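Local coordinates for protein mialostatin (Ixodes ricinus, PDB 6ZTK) that inhibits cysteine proteases of the papain family, blocking the tick's own midgut digestive cathepsins as well as several cathepsins of the host, at residues H48-T53 and L131-D136; K34-D37 and K42-N45; E69-I74 and N79-F84. One frame throughout, in Å; residues are numbered along the deposited sequence. Where two conformers were deposited one is given.

Contact 1 of 3, residues H48-T53 and L131-D136; sequences HYAVST and LSYHCD. With TRT (fragment of triton X-100), chain C; SO4 (sulfate ion), chain D.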
loop_
_atom_site.group_PDB
_atom_site.type_symbol
_atom_site.label_atom_id
_atom_site.label_comp_id
_atom_site.label_asym_id
_atom_site.label_seq_id
_atom_site.Cartn_x
_atom_site.Cartn_y
_atom_site.Cartn_z
ATOM N N HIS A 48 -0.411 3.698 0.668
ATOM C CA HIS A 48 -1.769 3.884 1.227
ATOM C C HIS A 48 -2.807 3.688 0.103
ATOM O O HIS A 48 -3.840 3.058 0.350
ATOM C CB HIS A 48 -1.899 5.242 1.891
ATOM C CG HIS A 48 -1.332 5.259 3.274
ATOM N ND1 HIS A 48 -1.981 4.657 4.349
ATOM C CD2 HIS A 48 -0.181 5.785 3.763
ATOM C CE1 HIS A 48 -1.187 4.760 5.425
ATOM N NE2 HIS A 48 -0.078 5.421 5.094
ATOM N N TYR A 49 -2.508 4.183 -1.094
ATOM C CA TYR A 49 -3.429 3.927 -2.215
ATOM C C TYR A 49 -3.622 2.413 -2.383
ATOM O O TYR A 49 -4.725 1.897 -2.488
ATOM C CB TYR A 49 -3.013 4.597 -3.511
ATOM C CG TYR A 49 -3.918 4.182 -4.615
ATOM C CD1 TYR A 49 -5.235 4.622 -4.686
ATOM C CD2 TYR A 49 -3.468 3.311 -5.599
ATOM C CE1 TYR A 49 -6.080 4.193 -5.719
ATOM C CE2 TYR A 49 -4.296 2.917 -6.629
ATOM C CZ TYR A 49 -5.607 3.301 -6.649
ATOM O OH TYR A 49 -6.412 2.862 -7.700
ATOM N N ALA A 50 -2.513 1.658 -2.406
ATOM C CA ALA A 50 -2.582 0.220 -2.647
ATOM C C ALA A 50 -3.468 -0.426 -1.597
ATOM O O ALA A 50 -4.316 -1.244 -1.888
ATOM C CB ALA A 50 -1.182 -0.364 -2.633
ATOM N N VAL A 51 -3.241 -0.140 -0.301
ATOM C CA VAL A 51 -4.038 -0.818 0.783
ATOM C C VAL A 51 -5.513 -0.439 0.660
ATOM O O VAL A 51 -6.352 -1.298 0.959
ATOM C CB VAL A 51 -3.578 -0.549 2.240
ATOM C CG1 VAL A 51 -2.152 -0.979 2.445
ATOM C CG2 VAL A 51 -3.831 0.834 2.788
ATOM N N SER A 52 -5.789 0.739 0.147
ATOM C CA SER A 52 -7.206 1.211 0.028
ATOM C C SER A 52 -7.958 0.343 -0.982
ATOM O O SER A 52 -9.209 0.385 -0.961
ATOM C CB SER A 52 -7.279 2.627 -0.350
ATOM O OG SER A 52 -7.090 2.910 -1.707
ATOM N N THR A 53 -7.271 -0.368 -1.877
ATOM C CA THR A 53 -7.938 -1.167 -2.948
ATOM C C THR A 53 -8.267 -2.578 -2.465
ATOM O O THR A 53 -8.871 -3.364 -3.224
ATOM C CB THR A 53 -7.082 -1.184 -4.218
ATOM O OG1 THR A 53 -5.934 -2.030 -3.968
ATOM C CG2 THR A 53 -6.695 0.175 -4.710
ATOM N N LEU A 131 -1.655 -3.218 -9.980
ATOM C CA LEU A 131 -1.548 -4.433 -10.837
ATOM C C LEU A 131 -1.457 -5.711 -10.013
ATOM O O LEU A 131 -1.890 -6.766 -10.468
ATOM C CB LEU A 131 -0.307 -4.321 -11.706
ATOM C CG LEU A 131 -0.243 -3.155 -12.680
ATOM C CD1 LEU A 131 1.043 -3.245 -13.503
ATOM C CD2 LEU A 131 -1.470 -3.170 -13.563
ATOM N N SER A 132 -0.858 -5.643 -8.830
ATOM C CA SER A 132 -0.664 -6.825 -7.992
ATOM C C SER A 132 -0.648 -6.388 -6.524
ATOM O O SER A 132 -0.239 -5.247 -6.248
ATOM C CB SER A 132 0.616 -7.560 -8.363
ATOM O OG SER A 132 1.724 -6.799 -8.078
ATOM N N TYR A 133 -1.041 -7.311 -5.652
ATOM C CA TYR A 133 -0.965 -7.064 -4.173
ATOM C C TYR A 133 -0.914 -8.424 -3.529
ATOM O O TYR A 133 -1.898 -9.201 -3.653
ATOM C CB TYR A 133 -2.162 -6.223 -3.729
ATOM C CG TYR A 133 -2.104 -5.773 -2.285
ATOM C CD1 TYR A 133 -2.354 -6.648 -1.237
ATOM C CD2 TYR A 133 -1.891 -4.445 -2.005
ATOM C CE1 TYR A 133 -2.336 -6.195 0.078
ATOM C CE2 TYR A 133 -1.894 -3.964 -0.686
ATOM C CZ TYR A 133 -2.091 -4.861 0.333
ATOM O OH TYR A 133 -2.094 -4.377 1.634
ATOM N N HIS A 134 0.196 -8.749 -2.886
ATOM C CA HIS A 134 0.331 -10.046 -2.226
ATOM C C HIS A 134 1.077 -9.893 -0.910
ATOM O O HIS A 134 2.031 -9.147 -0.889
ATOM C CB HIS A 134 1.064 -11.036 -3.129
ATOM C CG HIS A 134 1.187 -12.386 -2.517
ATOM N ND1 HIS A 134 2.354 -12.799 -1.868
ATOM C CD2 HIS A 134 0.289 -13.385 -2.382
ATOM C CE1 HIS A 134 2.158 -14.028 -1.406
ATOM N NE2 HIS A 134 0.920 -14.389 -1.683
ATOM N N CYS A 135 0.658 -10.674 0.077
ATOM C CA CYS A 135 1.260 -10.566 1.415
ATOM C C CYS A 135 1.614 -11.925 1.957
ATOM O O CYS A 135 1.024 -12.944 1.597
ATOM C CB CYS A 135 0.354 -9.872 2.417
ATOM S SG CYS A 135 -0.413 -8.363 1.768
ATOM N N ASP A 136 2.548 -11.878 2.894
ATOM C CA ASP A 136 2.905 -13.000 3.782
ATOM C C ASP A 136 2.775 -12.550 5.225
ATOM O O ASP A 136 2.957 -11.376 5.519
ATOM C CB ASP A 136 4.342 -13.439 3.521
ATOM C CG ASP A 136 4.576 -14.013 2.125
ATOM O OD1 ASP A 136 3.757 -14.852 1.703
ATOM O OD2 ASP A 136 5.507 -13.562 1.482
HETATM O O24 TRT C . -6.250 -5.535 -18.662
HETATM C C23 TRT C . -6.067 -4.152 -18.572
HETATM C C22 TRT C . -6.029 -3.800 -17.105
HETATM O O21 TRT C . -4.833 -3.087 -16.796
HETATM C C20 TRT C . -3.725 -3.908 -16.440
HETATM C C19 TRT C . -2.548 -3.577 -17.334
HETATM O O18 TRT C . -2.240 -2.193 -17.233
HETATM C C17 TRT C . -1.456 -1.695 -18.323
HETATM C C16 TRT C . 0.039 -1.773 -18.041
HETATM O O15 TRT C . 0.309 -2.883 -17.173
HETATM C C12 TRT C . 1.593 -3.378 -17.092
HETATM C C13 TRT C . 2.718 -2.570 -17.085
HETATM C C14 TRT C . 3.983 -3.135 -16.990
HETATM C C11 TRT C . 1.741 -4.743 -16.962
HETATM C C10 TRT C . 3.004 -5.289 -16.836
HETATM C C9 TRT C . 4.155 -4.518 -16.876
HETATM C C6 TRT C . 5.547 -5.171 -16.864
HETATM C C8 TRT C . 5.838 -5.233 -18.364
HETATM C C7 TRT C . 5.584 -6.620 -16.356
HETATM C C5 TRT C . 6.683 -4.271 -16.310
HETATM C C1 TRT C . 6.924 -4.041 -14.803
HETATM C C2 TRT C . 7.639 -5.256 -14.224
HETATM C C4 TRT C . 5.619 -3.831 -14.060
HETATM C C3 TRT C . 7.795 -2.795 -14.613
HETATM S S SO4 D . 2.968 6.168 6.401
HETATM O O1 SO4 D . 1.907 5.228 6.684
HETATM O O2 SO4 D . 4.116 5.477 5.846
HETATM O O3 SO4 D . 3.342 6.802 7.639
HETATM O O4 SO4 D . 2.516 7.179 5.465
#
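The cystatin fold wraps an antiparallel sheet around one long helix, and here the last turn of that helix, at Ala50 and Val51, meets Tyr133 of the edge strand 127-136. Tyr133 alone makes the contact from the strand side. Its CG stands anti to the backbone N (chi1 -173°), which sends the ring out from the strand toward the helix and spans the 7.6 Å between the CA atoms of Ala50 and Tyr133. CE2 of Tyr133 comes obliquely to 3.8 Å from Ala50 O and 4.2 Å from Ala50 CB, while its OH is 3.5 Å from Val51 CG1 in one of two valine conformers.

These touches are van der Waals packing, since no hydrogen bond joins the segments. Ala50 O is instead held by its own chain, accepting from Thr53 OG1 at 2.7 Å and more distantly from Thr53 N. Where the ring lies close against the helix backbone, alanine's short methyl lets CE2 of Tyr133 approach Ala50 O; in the conformer described, Val51 lies beside it, against Phe84, Thr86 and Val64.

At the outer ends, His48 NE2 donates to sulfate O1 at 2.6 Å, with the sulfate, probably from the crystallisation liquor, at the ring's edge, and ND1 bonds to Tyr99. Leu131 CD1 lies 3.6 Å from C12 of the detergent fragment. Leu131 and Ser132 together face Ile118 in a classic beta bulge, and Cys135 forms a disulfide with Cys115 on the adjacent strand. A helix packed through small and branched side chains against a curved antiparallel sheet is the core of the cystatin fold.

Contact 2 of 3, residues K34-D37 and K42-N45; sequences KTQD and KFEN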
loop_
_atom_site.group_PDB
_atom_site.type_symbol
_atom_site.label_atom_id
_atom_site.label_comp_id
_atom_site.label_asym_id
_atom_site.label_seq_id
_atom_site.Cartn_x
_atom_site.Cartn_y
_atom_site.Cartn_z
ATOM N N LYS A 34 14.744 0.142 -10.379
ATOM C CA LYS A 34 15.682 1.084 -9.773
ATOM C C LYS A 34 15.239 1.313 -8.334
ATOM O O LYS A 34 14.081 1.667 -8.094
ATOM C CB LYS A 34 15.663 2.417 -10.517
ATOM C CG LYS A 34 16.527 3.486 -9.887
ATOM C CD LYS A 34 16.610 4.760 -10.662
ATOM C CE LYS A 34 17.537 5.769 -10.022
ATOM N NZ LYS A 34 17.550 7.047 -10.755
ATOM N N THR A 35 16.144 1.186 -7.373
ATOM C CA THR A 35 15.823 1.471 -5.976
ATOM C C THR A 35 15.643 2.950 -5.710
ATOM O O THR A 35 16.455 3.767 -6.158
ATOM C CB THR A 35 16.956 0.917 -5.092
ATOM O OG1 THR A 35 16.952 -0.490 -5.337
ATOM C CG2 THR A 35 16.731 1.250 -3.635
ATOM N N GLN A 36 14.655 3.301 -4.915
ATOM C CA GLN A 36 14.349 4.676 -4.556
ATOM C C GLN A 36 14.339 4.769 -3.039
ATOM O O GLN A 36 14.360 3.739 -2.322
ATOM C CB GLN A 36 13.006 5.126 -5.129
ATOM C CG GLN A 36 12.893 4.981 -6.641
ATOM C CD GLN A 36 13.664 6.011 -7.442
ATOM O OE1 GLN A 36 14.129 7.029 -6.908
ATOM N NE2 GLN A 36 13.774 5.793 -8.728
ATOM N N ASP A 37 14.288 5.996 -2.557
ATOM C CA ASP A 37 14.300 6.325 -1.114
ATOM C C ASP A 37 12.928 6.088 -0.503
ATOM O O ASP A 37 11.975 6.799 -0.824
ATOM C CB ASP A 37 14.645 7.798 -0.928
ATOM C CG ASP A 37 14.838 8.220 0.517
ATOM O OD1 ASP A 37 14.424 7.485 1.458
ATOM O OD2 ASP A 37 15.418 9.310 0.683
ATOM N N LYS A 42 5.801 10.771 -1.266
ATOM C CA LYS A 42 5.056 10.450 -2.504
ATOM C C LYS A 42 4.914 8.899 -2.546
ATOM O O LYS A 42 3.825 8.369 -2.961
ATOM C CB LYS A 42 5.721 10.945 -3.776
ATOM N N PHE A 43 5.965 8.187 -2.151
ATOM C CA PHE A 43 5.919 6.705 -2.245
ATOM C C PHE A 43 5.079 6.141 -1.115
ATOM O O PHE A 43 4.325 5.178 -1.281
ATOM C CB PHE A 43 7.306 6.072 -2.293
ATOM C CG PHE A 43 8.239 6.617 -3.331
ATOM C CD1 PHE A 43 7.824 6.922 -4.623
ATOM C CD2 PHE A 43 9.560 6.861 -2.991
ATOM C CE1 PHE A 43 8.742 7.430 -5.531
ATOM C CE2 PHE A 43 10.476 7.348 -3.902
ATOM C CZ PHE A 43 10.057 7.629 -5.182
ATOM N N GLU A 44 5.171 6.735 0.074
ATOM C CA GLU A 44 4.312 6.332 1.225
ATOM C C GLU A 44 2.846 6.472 0.816
ATOM O O GLU A 44 2.003 5.603 1.180
ATOM C CB GLU A 44 4.659 7.164 2.476
ATOM C CG GLU A 44 6.066 6.940 2.983
ATOM C CD GLU A 44 6.537 7.814 4.142
ATOM O OE1 GLU A 44 5.908 8.841 4.383
ATOM O OE2 GLU A 44 7.555 7.450 4.769
ATOM N N ASN A 45 2.502 7.555 0.128
ATOM C CA ASN A 45 1.083 7.785 -0.237
ATOM C C ASN A 45 0.630 6.731 -1.264
ATOM O O ASN A 45 -0.499 6.305 -1.181
ATOM C CB ASN A 45 0.906 9.226 -0.681
ATOM C CG ASN A 45 1.063 10.162 0.493
ATOM O OD1 ASN A 45 0.872 9.766 1.642
ATOM N ND2 ASN A 45 1.444 11.375 0.189
#
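A short connection leads from the N-terminal edge strand to helix 41-52, and the two segments stay well separated as backbones, their nearest CA atoms being those of Asp37 and Phe43, 8.5 Å apart. The ring of Phe43 spans that distance. With CG anti to its carbonyl carbon (chi1 -52°), it leaves the first turn of the helix toward the strand and meets two different surfaces there.

One is polar. Asp37 O lies in the plane of the ring at its edge, 3.2 Å from Phe43 CD2 and 3.5 Å from CE2, where the slightly positive ring hydrogens suit a carbonyl oxygen. The other is apolar: Gln36 CB sits obliquely 3.6 Å from Phe43 CE2 and 3.9 Å from CZ. The two side chains run at about a right angle, with the Gln36 amide plane turned 53° from the ring.

Glutamine serves this position by being two things at once. Its methylene part packs on the phenylalanine, and a bend at chi2 (-74°) turns the amide aside, so that NE2 bonds to Thr72 OG1 on the neighbouring strand 60-74. Asp37, at the surface, uses OD1 to hold Thr39 OG1 in the connecting loop, and Asn40 OD1 bonds to Lys42 N as the helix starts.

Phe43 also packs on Leu67 and Val70 of strand 60-74, as befits a large aromatic at the border between helix and sheet. The contact thus closes the short N-terminal strand-to-helix connection, by which the cystatin chain passes from the edge of its sheet to the helix lying across it.

Contact 3 of 3, residues E69-I74 and N79-F84; sequences EVQTQI and NYKLKF. With TRT (fragment of triton X-100), chain C.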
loop_
_atom_site.group_PDB
_atom_site.type_symbol
_atom_site.label_atom_id
_atom_site.label_comp_id
_atom_site.label_asym_id
_atom_site.label_seq_id
_atom_site.Cartn_x
_atom_site.Cartn_y
_atom_site.Cartn_z
ATOM N N GLU A 69 10.580 -0.733 1.165
ATOM C CA GLU A 69 11.343 -0.715 -0.085
ATOM C C GLU A 69 10.464 -0.140 -1.193
ATOM O O GLU A 69 9.279 -0.411 -1.211
ATOM C CB GLU A 69 11.839 -2.086 -0.504
ATOM C CG GLU A 69 12.785 -2.106 -1.684
ATOM C CD GLU A 69 13.350 -3.486 -2.021
ATOM O OE1 GLU A 69 12.976 -4.515 -1.346
ATOM O OE2 GLU A 69 14.081 -3.550 -3.062
ATOM N N VAL A 70 11.104 0.639 -2.062
ATOM C CA VAL A 70 10.464 1.187 -3.285
ATOM C C VAL A 70 11.393 0.965 -4.450
ATOM O O VAL A 70 12.570 1.369 -4.352
ATOM C CB VAL A 70 10.186 2.681 -3.162
ATOM C CG1 VAL A 70 9.574 3.232 -4.457
ATOM C CG2 VAL A 70 9.298 2.954 -2.021
ATOM N N GLN A 71 10.896 0.360 -5.512
ATOM C CA GLN A 71 11.655 0.290 -6.769
ATOM C C GLN A 71 10.754 0.816 -7.888
ATOM O O GLN A 71 9.514 0.704 -7.779
ATOM C CB GLN A 71 12.042 -1.145 -7.095
ATOM C CG GLN A 71 13.069 -1.725 -6.090
ATOM C CD GLN A 71 13.039 -3.224 -6.242
ATOM O OE1 GLN A 71 12.090 -3.899 -5.844
ATOM N NE2 GLN A 71 14.077 -3.746 -6.847
ATOM N N THR A 72 11.375 1.317 -8.949
ATOM C CA THR A 72 10.617 1.913 -10.069
ATOM C C THR A 72 11.107 1.388 -11.403
ATOM O O THR A 72 12.297 1.033 -11.572
ATOM C CB THR A 72 10.658 3.434 -10.002
ATOM O OG1 THR A 72 12.036 3.809 -10.099
ATOM C CG2 THR A 72 9.980 4.021 -8.803
ATOM N N GLN A 73 10.214 1.453 -12.375
ATOM C CA GLN A 73 10.577 1.134 -13.774
ATOM C C GLN A 73 9.622 1.870 -14.689
ATOM O O GLN A 73 8.431 1.944 -14.363
ATOM C CB GLN A 73 10.417 -0.347 -14.183
ATOM C CG GLN A 73 11.594 -1.207 -13.968
ATOM C CD GLN A 73 11.348 -2.545 -14.626
ATOM O OE1 GLN A 73 11.101 -3.499 -13.902
ATOM N NE2 GLN A 73 11.239 -2.538 -15.960
ATOM N N ILE A 74 10.143 2.375 -15.794
ATOM C CA ILE A 74 9.330 3.066 -16.826
ATOM C C ILE A 74 9.023 2.073 -17.931
ATOM O O ILE A 74 9.931 1.704 -18.684
ATOM C CB ILE A 74 10.023 4.320 -17.325
ATOM C CG1 ILE A 74 10.258 5.311 -16.188
ATOM C CG2 ILE A 74 9.280 4.917 -18.491
ATOM C CD1 ILE A 74 11.260 6.411 -16.564
ATOM N N ASN A 79 6.008 2.802 -13.133
ATOM C CA ASN A 79 5.585 1.669 -12.302
ATOM C C ASN A 79 6.372 1.672 -10.995
ATOM O O ASN A 79 7.600 1.910 -11.010
ATOM C CB ASN A 79 5.815 0.355 -13.037
ATOM C CG ASN A 79 5.065 0.344 -14.347
ATOM O OD1 ASN A 79 3.850 0.137 -14.344
ATOM N ND2 ASN A 79 5.741 0.643 -15.438
ATOM N N TYR A 80 5.672 1.367 -9.918
ATOM C CA TYR A 80 6.229 1.389 -8.551
ATOM C C TYR A 80 6.036 0.019 -7.936
ATOM O O TYR A 80 4.909 -0.513 -7.909
ATOM C CB TYR A 80 5.525 2.442 -7.690
ATOM C CG TYR A 80 5.695 3.833 -8.180
ATOM C CD1 TYR A 80 4.818 4.327 -9.142
ATOM C CD2 TYR A 80 6.720 4.666 -7.787
ATOM C CE1 TYR A 80 4.964 5.594 -9.657
ATOM C CE2 TYR A 80 6.890 5.932 -8.308
ATOM C CZ TYR A 80 5.981 6.421 -9.222
ATOM O OH TYR A 80 6.217 7.659 -9.758
ATOM N N LYS A 81 7.102 -0.598 -7.459
ATOM C CA LYS A 81 7.035 -1.868 -6.724
ATOM C C LYS A 81 7.323 -1.532 -5.258
ATOM O O LYS A 81 8.445 -1.071 -4.953
ATOM C CB LYS A 81 8.019 -2.907 -7.272
ATOM C CG LYS A 81 7.970 -4.213 -6.523
ATOM C CD LYS A 81 8.889 -5.252 -7.193
ATOM C CE LYS A 81 8.895 -6.528 -6.382
ATOM N NZ LYS A 81 9.900 -7.495 -6.905
ATOM N N LEU A 82 6.302 -1.679 -4.425
ATOM C CA LEU A 82 6.339 -1.236 -3.006
ATOM C C LEU A 82 6.313 -2.450 -2.103
ATOM O O LEU A 82 5.449 -3.335 -2.268
ATOM C CB LEU A 82 5.128 -0.356 -2.742
ATOM C CG LEU A 82 4.934 0.804 -3.699
ATOM C CD1 LEU A 82 3.633 1.540 -3.325
ATOM C CD2 LEU A 82 6.081 1.752 -3.651
ATOM N N LYS A 83 7.181 -2.432 -1.088
ATOM C CA LYS A 83 7.143 -3.458 -0.036
ATOM C C LYS A 83 6.914 -2.789 1.306
ATOM O O LYS A 83 7.628 -1.845 1.582
ATOM C CB LYS A 83 8.446 -4.248 0.013
ATOM C CG LYS A 83 8.429 -5.356 1.056
ATOM C CD LYS A 83 9.823 -6.008 1.150
ATOM C CE LYS A 83 9.852 -7.073 2.225
ATOM N NZ LYS A 83 11.223 -7.650 2.333
ATOM N N PHE A 84 5.860 -3.168 1.996
ATOM C CA PHE A 84 5.459 -2.440 3.204
ATOM C C PHE A 84 4.770 -3.357 4.174
ATOM O O PHE A 84 4.164 -4.363 3.794
ATOM C CB PHE A 84 4.557 -1.265 2.793
ATOM C CG PHE A 84 3.411 -1.622 1.897
ATOM C CD1 PHE A 84 2.164 -2.003 2.386
ATOM C CD2 PHE A 84 3.625 -1.594 0.550
ATOM C CE1 PHE A 84 1.130 -2.380 1.545
ATOM C CE2 PHE A 84 2.614 -1.987 -0.300
ATOM C CZ PHE A 84 1.365 -2.372 0.196
HETATM O O24 TRT C . -6.250 -5.535 -18.662
HETATM C C23 TRT C . -6.067 -4.152 -18.572
HETATM C C22 TRT C . -6.029 -3.800 -17.105
HETATM O O21 TRT C . -4.833 -3.087 -16.796
HETATM C C20 TRT C . -3.725 -3.908 -16.440
HETATM C C19 TRT C . -2.548 -3.577 -17.334
HETATM O O18 TRT C . -2.240 -2.193 -17.233
HETATM C C17 TRT C . -1.456 -1.695 -18.323
HETATM C C16 TRT C . 0.039 -1.773 -18.041
HETATM O O15 TRT C . 0.309 -2.883 -17.173
HETATM C C12 TRT C . 1.593 -3.378 -17.092
HETATM C C13 TRT C . 2.718 -2.570 -17.085
HETATM C C14 TRT C . 3.983 -3.135 -16.990
HETATM C C11 TRT C . 1.741 -4.743 -16.962
HETATM C C10 TRT C . 3.004 -5.289 -16.836
HETATM C C9 TRT C . 4.155 -4.518 -16.876
HETATM C C6 TRT C . 5.547 -5.171 -16.864
HETATM C C8 TRT C . 5.838 -5.233 -18.364
HETATM C C7 TRT C . 5.584 -6.620 -16.356
HETATM C C5 TRT C . 6.683 -4.271 -16.310
HETATM C C1 TRT C . 6.924 -4.041 -14.803
HETATM C C2 TRT C . 7.639 -5.256 -14.224
HETATM C C4 TRT C . 5.619 -3.831 -14.060
HETATM C C3 TRT C . 7.795 -2.795 -14.613
HETATM O O HOH W 1 10.361 -2.973 -3.900
#
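Five antiparallel pairs, from Glu69 with Lys83 to Gln73 with Asn79, join strands 60-74 and 78-92 into the hairpin that carries the first protease-binding loop of cystatins; Gln73 opens its QxVxG sequence. The backbone bonds are short and fairly straight in the middle, where Lys81 N gives to Gln71 O at 2.8 Å and 174°.

On the face of the sheet turned to the helix, Val70 CG2 lies 3.8 Å from Leu82 CD2. Beside them Thr72 CG2, anti to its own carbonyl carbon, meets the Tyr80 ring obliquely, 3.5 Å from CD2. Branched and aromatic side chains suit this face, where Leu46 of helix 41-52 packs on Tyr80 and Leu82.

The other face bears long polar chains. Gln71 and Lys81 run side by side, and one water donates to both Gln71 OE1 and Lys81 O. Glu69 OE1 and Lys83 NZ remain 5.1 Å apart, too far for a salt bridge but probably mutually favourable. Gln73 and Asn79 border the detergent fragment, with C3 of the ligand 3.5 Å from Gln73 OE1.

Asn79 is tied into the loop end, its ND2 bonding to Val75 O. Gln73 O accepts twice from it: Asn79 N comes nearly along the C=O axis at 2.8 Å, while Asn79 ND2 stands above the carbonyl plane at 3.2 Å.

How the contacts relate
Contact 1 is buried near the middle of the molecule, contact 2 lies on the surface, and contact 3 is partly buried, with one face of its hairpin turned inward. Contacts 1 and 2 use opposite ends of helix 41-52 and rest on aromatic packing without a hydrogen bond between their segments, whereas contact 3 is built on backbone hydrogen bonds. All three reach the same sheet. Phe84 of contact 3 packs by CZ on the Tyr133 ring of contact 1. Strand 34-36 of contact 2 probably bonds by its backbone to strand 60-74, and Phe43 touches Tyr80. The detergent fragment is met by both contact 1 and contact 3.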